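Putative hemolysin (PDB 2RK5) is a putative membrane-bound hemolysin of the UPF0053 family, represented here by its CorC/HlyC-type transporter-associated domain, which may bind flavin adenine dinucleotide. Local coordinates at residues Ile11-Met16 with Val78-Ile83; Glu26-Ser31 with Glu60-His65; Lys54-Val59 with Glu67-Lys72. One frame throughout, in Å; residues are numbered along the deposited sequence. Where two conformers were deposited one is given.

Contact 1. Residues Ile11-Met16 with Val78-Ile83; sequences IVLGTM and VTKLKI
Ile-11 and Val-12 lie against Leu-81 in the antiparallel sheet of the transporter-associated domain, where strand 9-13 runs beside strand 77-85. The pair Val-12 and Leu-81 is a hydrogen-bonded one: Val-12 N reaches Leu-81 O at 2.9 Å, and Leu-81 N returns an equally short bond to Val-12 O, both nearly straight. Their side chains leave on the face that the two helices cover. There CG2 of Val-12 rests on CB of Leu-81 at 3.8 Å, while CG1 meets CG1 of Ile-83 at 3.9 Å, the two branched chains crossing at about a right angle. The valine torsion (chi1 -56°) divides the work: CG1, anti to the carbonyl carbon, goes to Ile-83, and CG2, lodged between N and C, goes to Leu-81. Beyond them, Leu-81 packs on Ile-37 and Tyr-41, and Val-12 on Phe-25, so this face belongs to the hydrophobic core.

Ile-11, in a non-hydrogen-bonded pair with Lys-82, points to the other face together with Leu-13 and Lys-80. Its CA makes a CA-H...O contact with Leu-81 O at 3.3 Å. Its CD1 bends back over the partner strand and ends 3.9 Å from Lys-82 CA. Leu-13 and the extended Lys-80 run side by side in the same direction, touching through CD2 and CE. At Gly-14 the chain leaves the strand in a type I turn, Leu-13 to Met-16. Just past the ladder, Gly-14 N bonds Thr-79 O at 2.8 Å, arriving from above the carbonyl plane, 64° out of it.

Contact 2. Residues Glu26-Ser31 with Glu60-His65; sequences ETDLES and ESNGKH
Lys-64 brings its side chain alongside Glu-26, with NZ 2.6 Å from Glu-26 O and a little off the carbonyl plane. The chain is bent at its second torsion (chi2 101°), and the bend brings CE beside CB of Glu-26 and CD near CG2 of Thr-27. The same ammonium group bonds back to its own hairpin, at Asn-62 O, 2.9 Å from NZ, and thus ties the turn to the loop. The Glu-26 carboxylate, its OE1 4.5 Å from Lys-64 NZ, is too far for a salt bridge; the bond is to the main-chain oxygen. That oxygen has a second, longer donor in Asn-62 ND2, at 3.2 Å; Glu-26 O lies close to the plane of the asparagine amide, whereas the nitrogen sits well above the plane of the carbonyl.

One residue before Asn-62, Ser-61 reaches into the loop. Its OG, anti to the backbone N (chi1 175°), accepts from Asp-28 N at 2.8 Å, the firm bond here. Asp-28 folds its carboxylate back over its own backbone (chi1 69°), toward the same hydroxyl; OD1 is modelled 2.4 Å from Ser-61 OG, too short to be taken at face value. The hydroxyl also lies against CB of Thr-27, and CD2 of Leu-29 covers CB of Ser-61 at 3.8 Å.

Residues 61 to 64 form a type I' turn, the tight link of the hairpin between strands 56-61 and 64-74. Facing it is the loop that leaves helix 18-25, where Asn-22 OD1 takes the Thr-27 hydroxyl and Leu-29 N, while Leu-29 is buried against Phe-21, Ile-37 and Phe-40 of the two helices and Leu-66 of the hairpin.

Contact 3. Residues Lys54-Val59 with Glu67-Lys72; sequences KEHFEV and ELINDK
Strands 56-59 and 67-70 run antiparallel, 161° between their directions and 4.6 Å apart at closest approach, as the two arms of a beta hairpin. Phe-57 and Leu-68 form a hydrogen-bonded pair: Phe-57 N gives to Leu-68 O at 2.9 Å, and Leu-68 N answers to Phe-57 O at 2.8 Å. Their side chains turn to the helix-covered face, Phe-57 onto Phe-40 and Val-45, Leu-68 onto Tyr-41 and Ile-83. On the other face His-56 and Ile-69 lie side by side, pointing the same way. CG2 of Ile-69 stands over the imidazole centre, 4.1 Å from the ring centroid, in a CH-pi contact. Further along, the methylene chains of Glu-58 and Glu-67 run alongside each other, CG to CG 3.9 Å.

Past the regular ladder, Asn-70 takes over from the backbone. Folded between its own N and carbonyl carbon (chi1 54°), its side chain offers OD1 to Glu-55 N at 2.9 Å and rests against CA and CB of Lys-54. Its ND2 has a weak bond to Ser-50 O.

The chemistry therefore divides by face: an apolar side packed partly under helix 37-45, and an outer side of His-56, Ile-69, Glu-58 and Glu-67, where the like-charged Glu-58 OE2 and Glu-67 OE2, 4.7 Å apart, may be somewhat unfavourable neighbours.

In the fold
All three contacts belong to one transporter-associated domain and involve its antiparallel sheet, ordered 2-6, 9-13, 77-85, 64-74, 56-61. Contact 1 joins early strand 9-13 to the last strand, 77-85, and encloses most of the chain; contacts 2 and 3 fall between its segments, their own alternating as 26-31, 54-59, 60-65, 67-72. Contact 3 has its centre about 10 Å from that of contact 1, and the two touch where strands 64-74 and 77-85 pair: Lys-82 N lies 2.8 Å from Ile-69 O. Contact 2, centred about 15 Å from contact 3, joins the far end of the same hairpin to the loop after helix 18-25. Together they link sheet, hairpin and helical layer into one compact unit.

Contact 1. Residues Ile11-Met16 with Val78-Ile83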
loop_
_atom_site.group_PDB
_atom_site.type_symbol
_atom_site.label_atom_id
_atom_site.label_comp_id
_atom_site.label_asym_id
_atom_site.label_seq_id
_atom_site.Cartn_x
_atom_site.Cartn_y
_atom_site.Cartn_z
ATOM N N ILE A 11 12.512 2.819 15.105
ATOM C CA ILE A 11 12.194 2.185 13.826
ATOM C C ILE A 11 11.322 0.987 14.123
ATOM O O ILE A 11 11.652 0.170 14.989
ATOM C CB ILE A 11 13.451 1.768 13.022
ATOM C CG1 ILE A 11 14.314 2.995 12.726
ATOM C CG2 ILE A 11 13.076 1.082 11.720
ATOM C CD1 ILE A 11 13.718 3.971 11.752
ATOM N N VAL A 12 10.176 0.917 13.443
ATOM C CA VAL A 12 9.276 -0.239 13.540
ATOM C C VAL A 12 9.090 -0.901 12.188
ATOM O O VAL A 12 9.034 -0.222 11.174
ATOM C CB VAL A 12 7.871 0.098 14.137
ATOM C CG1 VAL A 12 8.047 0.758 15.499
ATOM C CG2 VAL A 12 7.028 0.916 13.213
ATOM N N LEU A 13 8.950 -2.229 12.222
ATOM C CA LEU A 13 8.565 -2.983 11.061
ATOM C C LEU A 13 7.116 -2.676 10.706
ATOM O O LEU A 13 6.246 -2.620 11.584
ATOM C CB LEU A 13 8.736 -4.479 11.283
ATOM C CG LEU A 13 10.157 -4.895 11.658
ATOM C CD1 LEU A 13 10.193 -6.410 11.683
ATOM C CD2 LEU A 13 11.222 -4.317 10.709
ATOM N N GLY A 14 6.866 -2.472 9.413
ATOM C CA GLY A 14 5.514 -2.174 8.953
ATOM C C GLY A 14 4.521 -3.265 9.299
ATOM O O GLY A 14 3.325 -3.034 9.422
ATOM N N THR A 15 5.025 -4.485 9.392
ATOM C CA THR A 15 4.193 -5.666 9.689
ATOM C C THR A 15 3.851 -5.767 11.177
ATOM O O THR A 15 3.068 -6.622 11.572
ATOM C CB THR A 15 4.880 -6.979 9.234
ATOM O OG1 THR A 15 6.207 -6.992 9.757
ATOM C CG2 THR A 15 4.897 -7.050 7.723
ATOM N N MET A 16 4.440 -4.907 12.011
ATOM C CA MET A 16 4.067 -4.899 13.446
ATOM C C MET A 16 2.540 -4.685 13.563
ATOM O O MET A 16 1.961 -3.775 12.966
ATOM C CB MET A 16 4.840 -3.821 14.203
ATOM C CG MET A 16 4.645 -3.816 15.732
ATOM S SD MET A 16 5.662 -2.513 16.544
ATOM C CE MET A 16 5.793 -3.107 18.312
ATOM N N VAL A 78 4.937 0.030 2.631
ATOM C CA VAL A 78 5.840 0.611 3.613
ATOM C C VAL A 78 6.255 -0.534 4.510
ATOM O O VAL A 78 5.452 -1.081 5.273
ATOM C CB VAL A 78 5.155 1.703 4.423
ATOM C CG1 VAL A 78 6.178 2.394 5.304
ATOM C CG2 VAL A 78 4.505 2.704 3.469
ATOM N N THR A 79 7.524 -0.884 4.466
ATOM C CA THR A 79 8.040 -2.014 5.243
ATOM C C THR A 79 8.736 -1.602 6.561
ATOM O O THR A 79 8.881 -2.441 7.464
ATOM C CB THR A 79 8.983 -2.843 4.394
ATOM O OG1 THR A 79 10.073 -2.029 3.997
ATOM C CG2 THR A 79 8.264 -3.345 3.164
ATOM N N LYS A 80 9.172 -0.349 6.661
ATOM C CA LYS A 80 9.745 0.206 7.889
ATOM C C LYS A 80 9.280 1.622 8.059
ATOM O O LYS A 80 9.193 2.370 7.084
ATOM C CB LYS A 80 11.263 0.185 7.892
ATOM C CG LYS A 80 11.876 -1.199 7.930
ATOM C CD LYS A 80 13.393 -1.185 8.181
ATOM C CE LYS A 80 13.965 -2.626 8.156
ATOM N NZ LYS A 80 15.462 -2.704 8.262
ATOM N N LEU A 81 8.957 1.967 9.303
ATOM C CA LEU A 81 8.541 3.311 9.670
ATOM C C LEU A 81 9.444 3.856 10.758
ATOM O O LEU A 81 9.853 3.120 11.652
ATOM C CB LEU A 81 7.121 3.309 10.217
ATOM C CG LEU A 81 5.948 3.182 9.258
ATOM C CD1 LEU A 81 4.668 2.908 10.070
ATOM C CD2 LEU A 81 5.768 4.483 8.459
ATOM N N LYS A 82 9.705 5.159 10.703
ATOM C CA LYS A 82 10.286 5.908 11.797
ATOM C C LYS A 82 9.159 6.496 12.639
ATOM O O LYS A 82 8.229 7.074 12.089
ATOM C CB LYS A 82 11.144 7.035 11.258
ATOM C CG LYS A 82 11.971 7.748 12.300
ATOM C CD LYS A 82 12.787 8.858 11.642
ATOM C CE LYS A 82 13.911 9.297 12.497
ATOM N NZ LYS A 82 14.837 10.178 11.708
ATOM N N ILE A 83 9.241 6.331 13.955
ATOM C CA ILE A 83 8.234 6.847 14.895
ATOM C C ILE A 83 8.939 7.791 15.832
ATOM O O ILE A 83 9.902 7.411 16.475
ATOM C CB ILE A 83 7.615 5.715 15.753
ATOM C CG1 ILE A 83 7.197 4.557 14.855
ATOM C CG2 ILE A 83 6.454 6.248 16.624
ATOM C CD1 ILE A 83 6.069 4.810 13.904
#

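Contact 2. Residues Glu26-Ser31 with Glu60-His65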
loop_
_atom_site.group_PDB
_atom_site.type_symbol
_atom_site.label_atom_id
_atom_site.label_comp_id
_atom_site.label_asym_id
_atom_site.label_seq_id
_atom_site.Cartn_x
_atom_site.Cartn_y
_atom_site.Cartn_z
ATOM N N GLU A 26 2.144 2.319 24.329
ATOM C CA GLU A 26 1.106 2.738 25.298
ATOM C C GLU A 26 0.086 3.650 24.636
ATOM O O GLU A 26 -0.344 4.679 25.185
ATOM C CB GLU A 26 1.715 3.358 26.578
ATOM C CG GLU A 26 2.746 2.419 27.200
ATOM C CD GLU A 26 3.218 2.800 28.614
ATOM O OE1 GLU A 26 2.860 3.868 29.139
ATOM O OE2 GLU A 26 3.964 1.984 29.206
ATOM N N THR A 27 -0.320 3.252 23.429
ATOM C CA THR A 27 -1.276 4.016 22.657
ATOM C C THR A 27 -2.510 3.144 22.357
ATOM O O THR A 27 -2.601 1.982 22.815
ATOM C CB THR A 27 -0.615 4.503 21.338
ATOM O OG1 THR A 27 0.003 3.394 20.681
ATOM C CG2 THR A 27 0.463 5.534 21.642
ATOM N N ASP A 28 -3.457 3.740 21.632
ATOM C CA ASP A 28 -4.735 3.109 21.293
ATOM C C ASP A 28 -5.135 3.405 19.842
ATOM O O ASP A 28 -6.300 3.703 19.548
ATOM C CB ASP A 28 -5.848 3.566 22.283
ATOM C CG ASP A 28 -6.237 5.062 22.115
ATOM O OD1 ASP A 28 -5.587 5.813 21.338
ATOM O OD2 ASP A 28 -7.231 5.486 22.767
ATOM N N LEU A 29 -4.178 3.272 18.935
ATOM C CA LEU A 29 -4.435 3.538 17.518
ATOM C C LEU A 29 -5.382 2.488 16.981
ATOM O O LEU A 29 -5.271 1.324 17.342
ATOM C CB LEU A 29 -3.150 3.450 16.718
ATOM C CG LEU A 29 -2.061 4.435 17.135
ATOM C CD1 LEU A 29 -0.889 4.377 16.164
ATOM C CD2 LEU A 29 -2.665 5.851 17.288
ATOM N N GLU A 30 -6.314 2.908 16.137
ATOM C CA GLU A 30 -7.191 1.956 15.462
ATOM C C GLU A 30 -7.711 2.562 14.193
ATOM O O GLU A 30 -7.833 3.776 14.077
ATOM C CB GLU A 30 -8.349 1.556 16.363
ATOM C CG GLU A 30 -9.236 2.704 16.766
ATOM C CD GLU A 30 -10.331 2.281 17.749
ATOM O OE1 GLU A 30 -10.969 1.212 17.538
ATOM O OE2 GLU A 30 -10.555 3.019 18.742
ATOM N N SER A 31 -8.003 1.706 13.230
ATOM C CA SER A 31 -8.650 2.141 12.007
ATOM C C SER A 31 -9.381 0.958 11.394
ATOM O O SER A 31 -8.960 -0.188 11.522
ATOM C CB SER A 31 -7.623 2.715 11.051
ATOM O OG SER A 31 -8.154 2.993 9.791
ATOM N N GLU A 60 -2.380 11.778 17.790
ATOM C CA GLU A 60 -2.290 11.863 19.236
ATOM C C GLU A 60 -3.039 10.694 19.849
ATOM O O GLU A 60 -4.169 10.400 19.452
ATOM C CB GLU A 60 -2.881 13.178 19.764
ATOM C CG GLU A 60 -2.873 13.255 21.282
ATOM C CD GLU A 60 -3.326 14.604 21.779
ATOM O OE1 GLU A 60 -3.811 15.429 20.949
ATOM O OE2 GLU A 60 -3.190 14.855 23.002
ATOM N N SER A 61 -2.423 10.028 20.819
ATOM C CA SER A 61 -3.062 8.895 21.471
ATOM C C SER A 61 -2.552 8.741 22.909
ATOM O O SER A 61 -1.334 8.703 23.167
ATOM C CB SER A 61 -2.809 7.609 20.680
ATOM O OG SER A 61 -3.334 6.495 21.383
ATOM N N ASN A 62 -3.492 8.692 23.851
ATOM C CA ASN A 62 -3.137 8.456 25.265
ATOM C C ASN A 62 -2.106 9.462 25.727
ATOM O O ASN A 62 -1.187 9.147 26.484
ATOM C CB ASN A 62 -2.686 7.006 25.487
ATOM C CG ASN A 62 -3.842 6.018 25.381
ATOM O OD1 ASN A 62 -5.012 6.422 25.316
ATOM N ND2 ASN A 62 -3.530 4.726 25.357
ATOM N N GLY A 63 -2.296 10.689 25.258
ATOM C CA GLY A 63 -1.455 11.802 25.636
ATOM C C GLY A 63 -0.089 11.843 24.987
ATOM O O GLY A 63 0.699 12.743 25.274
ATOM N N LYS A 64 0.194 10.876 24.125
ATOM C CA LYS A 64 1.422 10.884 23.329
ATOM C C LYS A 64 1.121 11.451 21.934
ATOM O O LYS A 64 0.072 11.134 21.331
ATOM C CB LYS A 64 1.988 9.475 23.153
ATOM C CG LYS A 64 2.460 8.764 24.433
ATOM C CD LYS A 64 1.349 7.765 24.832
ATOM C CE LYS A 64 1.531 7.173 26.164
ATOM N NZ LYS A 64 0.285 6.683 26.757
ATOM N N HIS A 65 2.007 12.315 21.438
ATOM C CA HIS A 65 1.968 12.728 20.041
ATOM C C HIS A 65 2.959 11.844 19.310
ATOM O O HIS A 65 4.077 11.692 19.752
ATOM C CB HIS A 65 2.359 14.195 19.863
ATOM C CG HIS A 65 2.555 14.597 18.432
ATOM N ND1 HIS A 65 1.583 15.232 17.687
ATOM C CD2 HIS A 65 3.623 14.461 17.612
ATOM C CE1 HIS A 65 2.046 15.464 16.472
ATOM N NE2 HIS A 65 3.280 14.994 16.396
#

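Contact 3. Residues Lys54-Val59 with Glu67-Lys72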
loop_
_atom_site.group_PDB
_atom_site.type_symbol
_atom_site.label_atom_id
_atom_site.label_comp_id
_atom_site.label_asym_id
_atom_site.label_seq_id
_atom_site.Cartn_x
_atom_site.Cartn_y
_atom_site.Cartn_z
ATOM N N LYS A 54 8.749 11.644 0.947
ATOM C CA LYS A 54 8.287 11.055 2.201
ATOM C C LYS A 54 6.962 11.615 2.592
ATOM O O LYS A 54 6.612 12.752 2.257
ATOM C CB LYS A 54 9.267 11.329 3.319
ATOM C CG LYS A 54 10.617 10.701 3.067
ATOM C CD LYS A 54 11.543 10.895 4.210
ATOM C CE LYS A 54 12.859 10.168 3.961
ATOM N NZ LYS A 54 13.915 10.524 4.922
ATOM N N GLU A 55 6.234 10.813 3.353
ATOM C CA GLU A 55 4.949 11.243 3.856
ATOM C C GLU A 55 4.961 11.120 5.372
ATOM O O GLU A 55 5.401 10.125 5.919
ATOM C CB GLU A 55 3.811 10.444 3.246
ATOM C CG GLU A 55 3.617 10.714 1.728
ATOM C CD GLU A 55 3.062 12.090 1.382
ATOM O OE1 GLU A 55 2.535 12.764 2.284
ATOM O OE2 GLU A 55 3.139 12.497 0.197
ATOM N N HIS A 56 4.493 12.171 6.029
ATOM C CA HIS A 56 4.445 12.262 7.486
ATOM C C HIS A 56 3.005 12.181 7.944
ATOM O O HIS A 56 2.140 12.801 7.336
ATOM C CB HIS A 56 4.968 13.610 7.909
ATOM C CG HIS A 56 6.405 13.829 7.597
ATOM N ND1 HIS A 56 6.937 13.738 6.327
ATOM C CD2 HIS A 56 7.413 14.242 8.393
ATOM C CE1 HIS A 56 8.223 14.032 6.367
ATOM N NE2 HIS A 56 8.534 14.354 7.604
ATOM N N PHE A 57 2.757 11.405 8.992
ATOM C CA PHE A 57 1.412 11.319 9.565
ATOM C C PHE A 57 1.502 11.506 11.057
ATOM O O PHE A 57 2.249 10.814 11.716
ATOM C CB PHE A 57 0.774 9.956 9.263
ATOM C CG PHE A 57 -0.707 9.913 9.512
ATOM C CD1 PHE A 57 -1.540 10.806 8.898
ATOM C CD2 PHE A 57 -1.266 8.953 10.327
ATOM C CE1 PHE A 57 -2.900 10.765 9.090
ATOM C CE2 PHE A 57 -2.657 8.915 10.525
ATOM C CZ PHE A 57 -3.444 9.826 9.922
ATOM N N GLU A 58 0.750 12.461 11.576
ATOM C CA GLU A 58 0.824 12.794 12.986
ATOM C C GLU A 58 -0.494 12.439 13.651
ATOM O O GLU A 58 -1.582 12.769 13.157
ATOM C CB GLU A 58 1.145 14.285 13.156
ATOM C CG GLU A 58 2.576 14.591 12.766
ATOM C CD GLU A 58 2.947 16.049 12.924
ATOM O OE1 GLU A 58 3.083 16.501 14.069
ATOM O OE2 GLU A 58 3.116 16.741 11.900
ATOM N N VAL A 59 -0.379 11.750 14.775
ATOM C CA VAL A 59 -1.560 11.412 15.555
ATOM C C VAL A 59 -1.310 11.603 17.033
ATOM O O VAL A 59 -0.178 11.617 17.474
ATOM C CB VAL A 59 -2.041 9.973 15.267
ATOM C CG1 VAL A 59 -2.490 9.829 13.816
ATOM C CG2 VAL A 59 -0.982 8.956 15.620
ATOM N N GLU A 67 4.680 10.972 15.478
ATOM C CA GLU A 67 4.906 11.330 14.074
ATOM C C GLU A 67 5.423 10.071 13.379
ATOM O O GLU A 67 6.422 9.496 13.802
ATOM C CB GLU A 67 5.891 12.493 13.918
ATOM C CG GLU A 67 6.110 12.881 12.470
ATOM C CD GLU A 67 7.077 14.034 12.273
ATOM O OE1 GLU A 67 7.773 14.395 13.222
ATOM O OE2 GLU A 67 7.161 14.541 11.137
ATOM N N LEU A 68 4.719 9.635 12.338
ATOM C CA LEU A 68 5.067 8.422 11.590
ATOM C C LEU A 68 5.589 8.852 10.220
ATOM O O LEU A 68 4.937 9.630 9.540
ATOM C CB LEU A 68 3.853 7.536 11.402
ATOM C CG LEU A 68 3.240 6.792 12.579
ATOM C CD1 LEU A 68 2.849 7.737 13.649
ATOM C CD2 LEU A 68 2.022 6.029 12.084
ATOM N N ILE A 69 6.746 8.320 9.834
ATOM C CA ILE A 69 7.391 8.658 8.569
ATOM C C ILE A 69 7.899 7.395 7.902
ATOM O O ILE A 69 8.488 6.548 8.552
ATOM C CB ILE A 69 8.593 9.609 8.758
ATOM C CG1 ILE A 69 8.288 10.748 9.729
ATOM C CG2 ILE A 69 9.002 10.195 7.404
ATOM C CD1 ILE A 69 9.523 11.638 10.017
ATOM N N ASN A 70 7.712 7.273 6.593
ATOM C CA ASN A 70 8.255 6.093 5.920
ATOM C C ASN A 70 9.766 6.080 6.038
ATOM O O ASN A 70 10.428 7.114 5.836
ATOM C CB ASN A 70 7.839 6.020 4.464
ATOM C CG ASN A 70 8.167 7.270 3.702
ATOM O OD1 ASN A 70 7.631 8.314 4.030
ATOM N ND2 ASN A 70 8.989 7.162 2.641
ATOM N N ASP A 71 10.302 4.903 6.364
ATOM C CA ASP A 71 11.738 4.675 6.348
ATOM C C ASP A 71 12.180 3.741 5.222
ATOM O O ASP A 71 13.297 3.857 4.728
ATOM C CB ASP A 71 12.183 4.127 7.705
ATOM C CG ASP A 71 13.666 3.795 7.758
ATOM O OD1 ASP A 71 14.487 4.724 7.841
ATOM O OD2 ASP A 71 14.003 2.579 7.733
ATOM N N LYS A 72 11.322 2.811 4.817
ATOM C CA LYS A 72 11.638 1.932 3.685
ATOM C C LYS A 72 10.328 1.546 3.011
ATOM O O LYS A 72 9.354 1.242 3.708
ATOM C CB LYS A 72 12.371 0.681 4.150
ATOM C CG LYS A 72 12.765 -0.281 3.066
ATOM C CD LYS A 72 13.856 0.258 2.246
ATOM C CE LYS A 72 14.612 -0.807 1.466
ATOM N NZ LYS A 72 15.642 -0.179 0.572
#